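Local coordinates for protein SYE1 (Shewanella oneidensis, PDB 4AWT) that binds FMN and probably reduces carbon-carbon double bonds with electrons from NADH or NADPH, as a member of the Old Yellow Enzyme family, at residues 323-328 with 340-344; 329-334 with 360-364. The protein carries 1 engineered substitution. All blocks are in the same frame, centred on the assembly; numbering follows the deposited sequence.

Interaction 1. Residues 323-328 with 340-344. With FMN (flavin mononucleotide), chain B; SO4 (sulfate ion), chain C.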
ATOM      1  N   ARG A 323      -0.761  -7.613 -10.191  1.00  6.17           N
ATOM      2  CA  ARG A 323      -1.482  -7.800 -11.465  1.00  6.33           C
ATOM      3  C   ARG A 323      -2.041  -9.191 -11.602  1.00  6.05           C
ATOM      4  O   ARG A 323      -3.207  -9.327 -12.025  1.00  6.73           O
ATOM      5  CB  ARG A 323      -0.616  -7.303 -12.623  1.00  6.66           C
ATOM      6  CG  ARG A 323      -0.585  -5.783 -12.623  1.00  6.98           C
ATOM      7  CD  ARG A 323       0.537  -5.164 -13.429  1.00  7.69           C
ATOM      8  NE  ARG A 323       1.801  -5.266 -12.735  1.00  7.01           N
ATOM      9  CZ  ARG A 323       2.887  -4.634 -13.129  1.00  7.81           C
ATOM     10  NH1 ARG A 323       2.840  -3.876 -14.232  1.00  9.17           N
ATOM     11  NH2 ARG A 323       4.023  -4.727 -12.418  1.00  8.19           N
ATOM     12  N   PRO A 324      -1.327 -10.268 -11.252  1.00  5.87           N
ATOM     13  CA  PRO A 324      -1.947 -11.588 -11.414  1.00  6.28           C
ATOM     14  C   PRO A 324      -3.183 -11.794 -10.544  1.00  5.78           C
ATOM     15  O   PRO A 324      -4.079 -12.528 -10.930  1.00  6.64           O
ATOM     16  CB  PRO A 324      -0.829 -12.560 -11.020  1.00  6.98           C
ATOM     17  CG  PRO A 324       0.445 -11.795 -11.399  1.00  7.07           C
ATOM     18  CD  PRO A 324       0.130 -10.366 -10.975  1.00  6.26           C
ATOM     19  N   PHE A 325      -3.245 -11.166  -9.359  1.00  5.88           N
ATOM     20  CA  PHE A 325      -4.446 -11.316  -8.535  1.00  5.88           C
ATOM     21  C   PHE A 325      -5.651 -10.588  -9.095  1.00  5.89           C
ATOM     22  O   PHE A 325      -6.773 -10.939  -8.798  1.00  7.06           O
ATOM     23  CB  PHE A 325      -4.175 -10.873  -7.084  1.00  6.10           C
ATOM     24  CG  PHE A 325      -4.243 -11.989  -6.076  1.00  5.60           C
ATOM     25  CD1 PHE A 325      -5.333 -12.833  -6.035  1.00  6.49           C
ATOM     26  CD2 PHE A 325      -3.200 -12.194  -5.191  1.00  6.34           C
ATOM     27  CE1 PHE A 325      -5.423 -13.840  -5.103  1.00  7.46           C
ATOM     28  CE2 PHE A 325      -3.283 -13.206  -4.238  1.00  7.44           C
ATOM     29  CZ  PHE A 325      -4.401 -14.026  -4.205  1.00  8.05           C
ATOM     30  N   ILE A 326      -5.444  -9.566  -9.921  1.00  6.12           N
ATOM     31  CA  ILE A 326      -6.605  -8.913 -10.498  0.53  6.36           C
ATOM     32  C   ILE A 326      -7.385  -9.895 -11.355  1.00  5.33           C
ATOM     33  O   ILE A 326      -8.599  -9.966 -11.255  1.00  5.68           O
ATOM     34  CB  ILE A 326      -6.129  -7.697 -11.287  0.53  6.64           C
ATOM     35  CG1 ILE A 326      -5.568  -6.679 -10.290  0.53  7.95           C
ATOM     36  CG2 ILE A 326      -7.199  -7.119 -12.204  0.53  5.27           C
ATOM     37  CD1 ILE A 326      -4.956  -5.490 -11.027  0.53 13.58           C
ATOM     38  N   ALA A 327      -6.676 -10.649 -12.188  1.00  5.81           N
ATOM     39  CA  ALA A 327      -7.302 -11.494 -13.178  1.00  6.06           C
ATOM     40  C   ALA A 327      -7.509 -12.945 -12.742  1.00  5.66           C
ATOM     41  O   ALA A 327      -8.157 -13.693 -13.455  1.00  6.70           O
ATOM     42  CB  ALA A 327      -6.491 -11.470 -14.469  1.00  7.55           C
ATOM     43  N   ASN A 328      -6.969 -13.330 -11.604  1.00  5.47           N
ATOM     44  CA  ASN A 328      -6.985 -14.716 -11.158  1.00  5.44           C
ATOM     45  C   ASN A 328      -7.434 -14.730  -9.707  1.00  5.45           C
ATOM     46  O   ASN A 328      -6.633 -14.632  -8.793  1.00  5.83           O
ATOM     47  CB  ASN A 328      -5.608 -15.370 -11.283  1.00  5.75           C
ATOM     48  CG  ASN A 328      -5.162 -15.395 -12.737  1.00  5.73           C
ATOM     49  OD1 ASN A 328      -5.528 -16.302 -13.479  1.00  6.25           O
ATOM     50  ND2 ASN A 328      -4.416 -14.369 -13.122  1.00  6.10           N
ATOM     51  N   PRO A 340      -2.567 -22.202 -16.105  1.00  7.47           N
ATOM     52  CA  PRO A 340      -2.267 -20.924 -16.751  1.00  7.56           C
ATOM     53  C   PRO A 340      -3.039 -19.792 -16.089  1.00  6.62           C
ATOM     54  O   PRO A 340      -4.169 -19.926 -15.673  1.00  7.19           O
ATOM     55  CB  PRO A 340      -2.745 -21.164 -18.194  1.00  8.59           C
ATOM     56  CG  PRO A 340      -3.816 -22.228 -18.062  1.00  9.63           C
ATOM     57  CD  PRO A 340      -3.257 -23.144 -16.990  1.00  8.49           C
ATOM     58  N   LEU A 341      -2.360 -18.642 -16.069  1.00  7.27           N
ATOM     59  CA  LEU A 341      -2.915 -17.433 -15.497  1.00  7.00           C
ATOM     60  C   LEU A 341      -3.639 -16.626 -16.554  1.00  7.25           C
ATOM     61  O   LEU A 341      -3.092 -16.344 -17.637  1.00  9.46           O
ATOM     62  CB  LEU A 341      -1.824 -16.559 -14.875  1.00  8.13           C
ATOM     63  CG  LEU A 341      -0.969 -17.244 -13.826  1.00  9.33           C
ATOM     64  CD1 LEU A 341      -0.110 -16.176 -13.114  1.00 12.96           C
ATOM     65  CD2 LEU A 341      -1.757 -18.034 -12.818  1.00  9.16           C
ATOM     66  N   ALA A 342      -4.838 -16.182 -16.253  1.00  6.42           N
ATOM     67  CA  ALA A 342      -5.482 -15.166 -17.057  1.00  6.25           C
ATOM     68  C   ALA A 342      -4.706 -13.875 -16.939  1.00  5.73           C
ATOM     69  O   ALA A 342      -4.018 -13.635 -15.943  1.00  6.53           O
ATOM     70  CB  ALA A 342      -6.906 -14.975 -16.612  1.00  6.75           C
ATOM     71  N   GLU A 343      -4.829 -12.999 -17.929  1.00  6.74           N
ATOM     72  CA  GLU A 343      -4.258 -11.670 -17.854  0.52  6.70           C
ATOM     73  C   GLU A 343      -5.352 -10.625 -17.701  1.00  6.52           C
ATOM     74  O   GLU A 343      -6.475 -10.769 -18.199  1.00  7.45           O
ATOM     75  CB  GLU A 343      -3.370 -11.294 -19.051  0.52  7.06           C
ATOM     76  CG  GLU A 343      -2.079 -12.107 -19.157  0.52 11.34           C
ATOM     77  CD  GLU A 343      -1.147 -11.572 -20.229  0.52 13.60           C
ATOM     78  OE1 GLU A 343      -1.197 -11.946 -21.405  0.52 17.03           O
ATOM     79  OE2 GLU A 343      -0.321 -10.715 -19.835  0.52 22.06           O
ATOM     80  N   HIS A 344      -4.998  -9.555 -16.981  1.00  6.90           N
ATOM     81  CA  HIS A 344      -5.939  -8.507 -16.697  1.00  7.12           C
ATOM     82  C   HIS A 344      -6.103  -7.553 -17.879  1.00  7.20           C
ATOM     83  O   HIS A 344      -5.201  -7.402 -18.729  1.00  7.84           O
ATOM     84  CB  HIS A 344      -5.528  -7.695 -15.461  1.00  7.98           C
ATOM     85  CG  HIS A 344      -4.390  -6.759 -15.683  1.00  8.21           C
ATOM     86  ND1 HIS A 344      -3.083  -7.123 -15.614  1.00  9.09           N
ATOM     87  CD2 HIS A 344      -4.405  -5.434 -16.024  1.00  9.24           C
ATOM     88  CE1 HIS A 344      -2.343  -6.065 -15.903  1.00 10.04           C
ATOM     89  NE2 HIS A 344      -3.113  -5.009 -16.150  1.00 10.30           N
TER
HETATM   90  N1  FMN B 500       0.392  -0.220  -4.396  1.00  5.18           N
HETATM   91  C2  FMN B 500       0.057   0.298  -3.221  1.00  5.20           C
HETATM   92  O2  FMN B 500       0.856   0.313  -2.247  1.00  5.40           O
HETATM   93  N3  FMN B 500      -1.205   0.844  -3.033  1.00  5.40           N
HETATM   94  C4  FMN B 500      -2.166   0.880  -4.030  1.00  5.30           C
HETATM   95  O4  FMN B 500      -3.319   1.298  -3.744  1.00  6.06           O
HETATM   96  C4A FMN B 500      -1.760   0.435  -5.286  1.00  5.42           C
HETATM   97  N5  FMN B 500      -2.625   0.519  -6.376  1.00  6.04           N
HETATM   98  C5A FMN B 500      -2.348  -0.315  -7.493  1.00  5.73           C
HETATM   99  C6  FMN B 500      -3.294  -0.476  -8.475  1.00  6.52           C
HETATM  100  C7  FMN B 500      -3.074  -1.319  -9.591  1.00  6.70           C
HETATM  101  C7M FMN B 500      -4.209  -1.541 -10.562  1.00  8.76           C
HETATM  102  C8  FMN B 500      -1.866  -1.938  -9.702  1.00  6.42           C
HETATM  103  C8M FMN B 500      -1.558  -2.883 -10.846  1.00  8.28           C
HETATM  104  C9  FMN B 500      -0.882  -1.769  -8.707  1.00  6.03           C
HETATM  105  C9A FMN B 500      -1.114  -0.967  -7.588  1.00  5.63           C
HETATM  106  N10 FMN B 500      -0.157  -0.844  -6.559  1.00  5.60           N
HETATM  107  C10 FMN B 500      -0.506  -0.200  -5.388  1.00  5.36           C
HETATM  108  C1' FMN B 500       1.103  -1.587  -6.656  1.00  5.53           C
HETATM  109  C2' FMN B 500       0.953  -3.090  -6.358  1.00  5.16           C
HETATM  110  O2' FMN B 500       0.672  -3.304  -4.985  1.00  5.37           O
HETATM  111  C3' FMN B 500       2.214  -3.874  -6.664  1.00  5.38           C
HETATM  112  O3' FMN B 500       3.284  -3.519  -5.801  1.00  5.56           O
HETATM  113  C4' FMN B 500       2.699  -3.780  -8.122  1.00  5.69           C
HETATM  114  O4' FMN B 500       1.628  -3.921  -9.043  1.00  5.99           O
HETATM  115  C5' FMN B 500       3.839  -4.735  -8.417  1.00  5.87           C
HETATM  116  O5' FMN B 500       3.433  -6.104  -8.257  1.00  5.68           O
HETATM  117  P   FMN B 500       3.028  -6.973  -9.557  1.00  5.71           P
HETATM  118  O1P FMN B 500       1.750  -6.377 -10.090  1.00  5.88           O
HETATM  119  O2P FMN B 500       4.166  -6.861 -10.548  1.00  6.22           O
HETATM  120  O3P FMN B 500       2.844  -8.360  -8.992  1.00  5.95           O
HETATM  121  S   SO4 C 501       1.267  -5.098 -17.357  1.00 15.72           S
HETATM  122  O1  SO4 C 501       1.020  -3.867 -16.466  1.00 16.03           O
HETATM  123  O2  SO4 C 501       2.601  -5.041 -17.850  1.00 23.46           O
HETATM  124  O3  SO4 C 501       1.412  -6.333 -16.407  1.00 21.60           O
HETATM  125  O4  SO4 C 501       0.166  -5.472 -18.196  1.00 20.73           O

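Interaction 2. Residues 329-334 with 360-364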
ATOM      1  N   PRO A 329      -8.763 -14.815  -9.462  1.00  5.61           N
ATOM      2  CA  PRO A 329      -9.222 -14.783  -8.076  1.00  5.88           C
ATOM      3  C   PRO A 329      -8.667 -15.931  -7.253  1.00  5.82           C
ATOM      4  O   PRO A 329      -8.436 -15.810  -6.056  1.00  6.23           O
ATOM      5  CB  PRO A 329     -10.747 -14.815  -8.195  1.00  6.60           C
ATOM      6  CG  PRO A 329     -11.010 -15.458  -9.545  1.00  6.78           C
ATOM      7  CD  PRO A 329      -9.890 -14.930 -10.418  1.00  6.43           C
ATOM      8  N   ASP A 330      -8.472 -17.076  -7.938  1.00  5.56           N
ATOM      9  CA  ASP A 330      -7.910 -18.293  -7.426  1.00  5.70           C
ATOM     10  C   ASP A 330      -6.440 -18.394  -7.744  1.00  5.57           C
ATOM     11  O   ASP A 330      -5.897 -19.487  -8.004  1.00  5.91           O
ATOM     12  CB  ASP A 330      -8.656 -19.516  -7.967  1.00  6.03           C
ATOM     13  CG  ASP A 330      -8.662 -19.619  -9.459  1.00  6.36           C
ATOM     14  OD1 ASP A 330      -8.388 -18.615 -10.172  1.00  6.52           O
ATOM     15  OD2 ASP A 330      -8.969 -20.730  -9.942  1.00  8.40           O
ATOM     16  N   LEU A 331      -5.701 -17.272  -7.684  1.00  5.74           N
ATOM     17  CA  LEU A 331      -4.291 -17.295  -7.991  1.00  5.61           C
ATOM     18  C   LEU A 331      -3.544 -18.333  -7.203  1.00  5.48           C
ATOM     19  O   LEU A 331      -2.720 -19.065  -7.790  1.00  5.80           O
ATOM     20  CB  LEU A 331      -3.674 -15.895  -7.794  1.00  5.74           C
ATOM     21  CG  LEU A 331      -2.195 -15.841  -8.133  1.00  5.78           C
ATOM     22  CD1 LEU A 331      -1.912 -16.058  -9.592  1.00  6.79           C
ATOM     23  CD2 LEU A 331      -1.621 -14.509  -7.674  1.00  6.79           C
ATOM     24  N   PRO A 332      -3.748 -18.492  -5.891  1.00  5.71           N
ATOM     25  CA  PRO A 332      -2.966 -19.511  -5.154  1.00  6.20           C
ATOM     26  C   PRO A 332      -3.131 -20.908  -5.777  1.00  5.98           C
ATOM     27  O   PRO A 332      -2.112 -21.597  -6.000  1.00  6.93           O
ATOM     28  CB  PRO A 332      -3.466 -19.395  -3.735  1.00  6.55           C
ATOM     29  CG  PRO A 332      -3.915 -17.932  -3.618  1.00  6.49           C
ATOM     30  CD  PRO A 332      -4.565 -17.677  -4.969  1.00  6.11           C
ATOM     31  N   GLU A 333      -4.335 -21.326  -6.040  1.00  6.37           N
ATOM     32  CA  GLU A 333      -4.541 -22.654  -6.646  1.00  6.80           C
ATOM     33  C   GLU A 333      -3.843 -22.778  -7.953  1.00  6.38           C
ATOM     34  O   GLU A 333      -3.282 -23.815  -8.296  1.00  6.87           O
ATOM     35  CB  GLU A 333      -6.033 -22.937  -6.773  1.00  9.03           C
ATOM     36  CG  GLU A 333      -6.368 -24.325  -7.224  1.00 12.28           C
ATOM     37  CD  GLU A 333      -6.263 -25.372  -6.158  1.00 12.75           C
ATOM     38  OE1 GLU A 333      -5.848 -25.077  -5.005  1.00 18.39           O
ATOM     39  OE2 GLU A 333      -6.479 -26.550  -6.455  1.00 18.78           O
ATOM     40  N   ARG A 334      -3.879 -21.719  -8.777  1.00  6.23           N
ATOM     41  CA  ARG A 334      -3.219 -21.762 -10.055  1.00  6.11           C
ATOM     42  C   ARG A 334      -1.714 -21.863  -9.900  1.00  6.13           C
ATOM     43  O   ARG A 334      -1.065 -22.650 -10.616  1.00  7.01           O
ATOM     44  CB  ARG A 334      -3.573 -20.550 -10.922  1.00  6.13           C
ATOM     45  CG  ARG A 334      -5.029 -20.414 -11.223  1.00  6.08           C
ATOM     46  CD  ARG A 334      -5.282 -19.387 -12.296  1.00  6.42           C
ATOM     47  NE  ARG A 334      -6.671 -19.048 -12.398  1.00  5.90           N
ATOM     48  CZ  ARG A 334      -7.332 -18.729 -13.515  1.00  5.76           C
ATOM     49  NH1 ARG A 334      -6.795 -18.882 -14.718  1.00  6.13           N
ATOM     50  NH2 ARG A 334      -8.555 -18.297 -13.403  1.00  6.67           N
ATOM     51  N   TYR A 360     -13.833 -12.022 -13.358  1.00  6.71           N
ATOM     52  CA  TYR A 360     -12.777 -12.908 -13.758  1.00  6.58           C
ATOM     53  C   TYR A 360     -13.057 -14.281 -13.165  1.00  6.62           C
ATOM     54  O   TYR A 360     -13.153 -14.382 -11.931  1.00  7.73           O
ATOM     55  CB  TYR A 360     -11.426 -12.422 -13.334  1.00  6.38           C
ATOM     56  CG  TYR A 360     -10.882 -11.208 -14.018  1.00  6.39           C
ATOM     57  CD1 TYR A 360     -10.220 -11.304 -15.237  1.00  6.74           C
ATOM     58  CD2 TYR A 360     -10.988  -9.944 -13.451  1.00  6.19           C
ATOM     59  CE1 TYR A 360      -9.654 -10.199 -15.849  1.00  7.22           C
ATOM     60  CE2 TYR A 360     -10.457  -8.833 -14.066  1.00  6.66           C
ATOM     61  CZ  TYR A 360      -9.787  -8.966 -15.256  1.00  6.77           C
ATOM     62  OH  TYR A 360      -9.189  -7.886 -15.881  1.00  8.04           O
ATOM     63  N   PRO A 361     -13.221 -15.325 -13.950  1.00  7.21           N
ATOM     64  CA  PRO A 361     -13.571 -16.638 -13.355  1.00  8.64           C
ATOM     65  C   PRO A 361     -12.434 -17.334 -12.671  1.00  7.12           C
ATOM     66  O   PRO A 361     -11.245 -17.081 -12.922  1.00  6.93           O
ATOM     67  CB  PRO A 361     -14.054 -17.444 -14.546  1.00 11.28           C
ATOM     68  CG  PRO A 361     -13.478 -16.831 -15.657  1.00 15.06           C
ATOM     69  CD  PRO A 361     -13.210 -15.367 -15.413  1.00  8.29           C
ATOM     70  N   THR A 362     -12.810 -18.265 -11.803  1.00  7.66           N
ATOM     71  CA  THR A 362     -11.855 -19.256 -11.365  1.00  7.66           C
ATOM     72  C   THR A 362     -11.499 -20.192 -12.501  1.00  7.44           C
ATOM     73  O   THR A 362     -12.187 -20.290 -13.515  1.00  8.34           O
ATOM     74  CB  THR A 362     -12.405 -20.041 -10.161  1.00  9.05           C
ATOM     75  OG1 THR A 362     -13.612 -20.682 -10.565  1.00 12.06           O
ATOM     76  CG2 THR A 362     -12.687 -19.113  -8.977  1.00 10.13           C
ATOM     77  N   TYR A 363     -10.375 -20.887 -12.323  1.00  7.21           N
ATOM     78  CA  TYR A 363      -9.854 -21.748 -13.384  1.00  7.15           C
ATOM     79  C   TYR A 363     -10.787 -22.927 -13.607  1.00  8.30           C
ATOM     80  O   TYR A 363     -11.232 -23.593 -12.665  1.00 10.63           O
ATOM     81  CB  TYR A 363      -8.474 -22.271 -12.960  1.00  7.60           C
ATOM     82  CG  TYR A 363      -7.875 -23.167 -14.033  1.00  6.92           C
ATOM     83  CD1 TYR A 363      -7.452 -22.625 -15.240  1.00  7.44           C
ATOM     84  CD2 TYR A 363      -7.787 -24.534 -13.868  1.00  7.69           C
ATOM     85  CE1 TYR A 363      -6.940 -23.410 -16.225  1.00  8.25           C
ATOM     86  CE2 TYR A 363      -7.271 -25.346 -14.859  1.00  8.15           C
ATOM     87  CZ  TYR A 363      -6.847 -24.772 -16.035  1.00  7.97           C
ATOM     88  OH  TYR A 363      -6.318 -25.551 -17.020  1.00 10.50           O
ATOM     89  N   GLN A 364     -11.031 -23.221 -14.867  1.00  9.41           N
ATOM     90  CA  GLN A 364     -11.805 -24.428 -15.224  1.00 12.87           C
ATOM     91  C   GLN A 364     -11.126 -25.043 -16.430  1.00 10.31           C
ATOM     92  O   GLN A 364     -11.051 -24.385 -17.488  1.00 11.82           O
ATOM     93  CB  GLN A 364     -13.266 -24.027 -15.546  1.00 20.91           C
ATOM     94  CG  GLN A 364     -14.032 -25.163 -16.056  1.00 21.88           C
ATOM     95  CD  GLN A 364     -14.198 -26.371 -15.192  1.00 34.92           C
ATOM     96  OE1 GLN A 364     -14.882 -26.189 -14.179  1.00 49.56           O
ATOM     97  NE2 GLN A 364     -13.630 -27.486 -15.673  1.00 39.11           N
TER

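Interaction 1. Residues 323-328 with 340-344
Ala327, at the end of the short helix 323-327, lies closest to the extended, irregular segment 340-344 at His344, their CA atoms 4.8 Å apart. Just beyond the helix, Asn328 turns its amide onto the backbone of Ala342 and bonds it twice. Its OD1 accepts from Ala342 N at 2.9 Å, on a lone pair in the carbonyl plane but with a bent N-H...O angle of 142°. Its ND2 gives one hydrogen to Ala342 O, also at 2.9 Å, and the other to Pro324 O one turn back in the helix. These three bonds fix the amide's rotation and tie the helix end to the passing chain. Ala327 CB presses on the same backbone, 3.5 Å from His344 N, and meets Ala342 CB as well, while Leu341 CD1 reaches Pro324 CB. Helix 323-327 comes two residues after strand 318-320, the eighth of the TIM barrel, and its first residue, Arg323, binds the FMN phosphate, next to Gly322, which also hydrogen-bonds the cofactor. Arg323 N donates to FMN O1P almost straight, at 171°. The bend of the Arg323 chain at chi3 (-76°) brings the guanidinium back beside the phosphate, whose P lies in its plane at the edge: NE binds the same O1P, and NH2 binds O2P, the latter at 2.8 Å. NH1 turns to a sulfate, probably from the crystallisation liquor, which Arg301 also binds, and Trp274 O takes a further bond from NH2. His344 approaches from the other side of the Arg323 aliphatic chain, CE1 meeting Arg323 CG at 3.7 Å and the sulfate O4 at 3.5 Å, while its CB rests on CG2 of Ile326 in one of that residue's two modelled conformers.

Interaction 2. Residues 329-334 with 360-364
Asp330, at the N-cap position of helix 331-337, and Tyr363 make the hydrogen bond that joins the two segments: Tyr363 N points at Asp330 OD2 at 2.8 Å and is practically straight, at 178°. The donor arrives on the syn side, 28° out of the carboxylate plane. The other oxygen serves a salt bridge within 329-334. Arg334 meets Asp330 OD1 side-on with two nitrogens, NE at 2.8 Å and NH2 at a longer 3.3 Å, OD1 lying in the guanidinium plane. With both oxygens engaged, the carboxylate is held against rotation, and the salt bridge probably steadies its negative charge.

Packing supplies the rest. Extended from CG to NE, Arg334 carries its guanidinium under Tyr363, whose CB sits over the centre of one face, 3.7 Å above the plane; the tyrosine ring, tilted 64° to that plane, stacks with Tyr339. Pro329 lays its CG against Tyr360 O at 3.4 Å and its CD near Tyr360 CB, while Thr362 CG2 touches the same proline. The hydroxyl of Tyr360 leads elsewhere, to Val345 N.

In this way the C-terminal tail of the chain is fastened to the start of helix 331-337, at the periphery of the TIM barrel, with no contact to the flavin from these two segments.

Interactions 1 and 2 have centres 8 Å apart and interleave along the chain, since helices 323-327 and 331-337 follow each other and then meet 340-344 and 360-364 in turn. Arg334 joins them directly: its NH1 is 3.0 Å from Pro340 O, a probable hydrogen bond, and its CZ packs 3.0 Å from Asn328 OD1. Tyr360 forms the second junction, with CD2 3.2 Å from Ile326 O and OH 3.4 Å from His344 CA. Interaction 1 touches the FMN phosphate through Arg323, whereas the side chain of Tyr360 in interaction 2 stays, at nearest atoms, about 10 Å from FMN and about 9 Å from the side chain of Arg323.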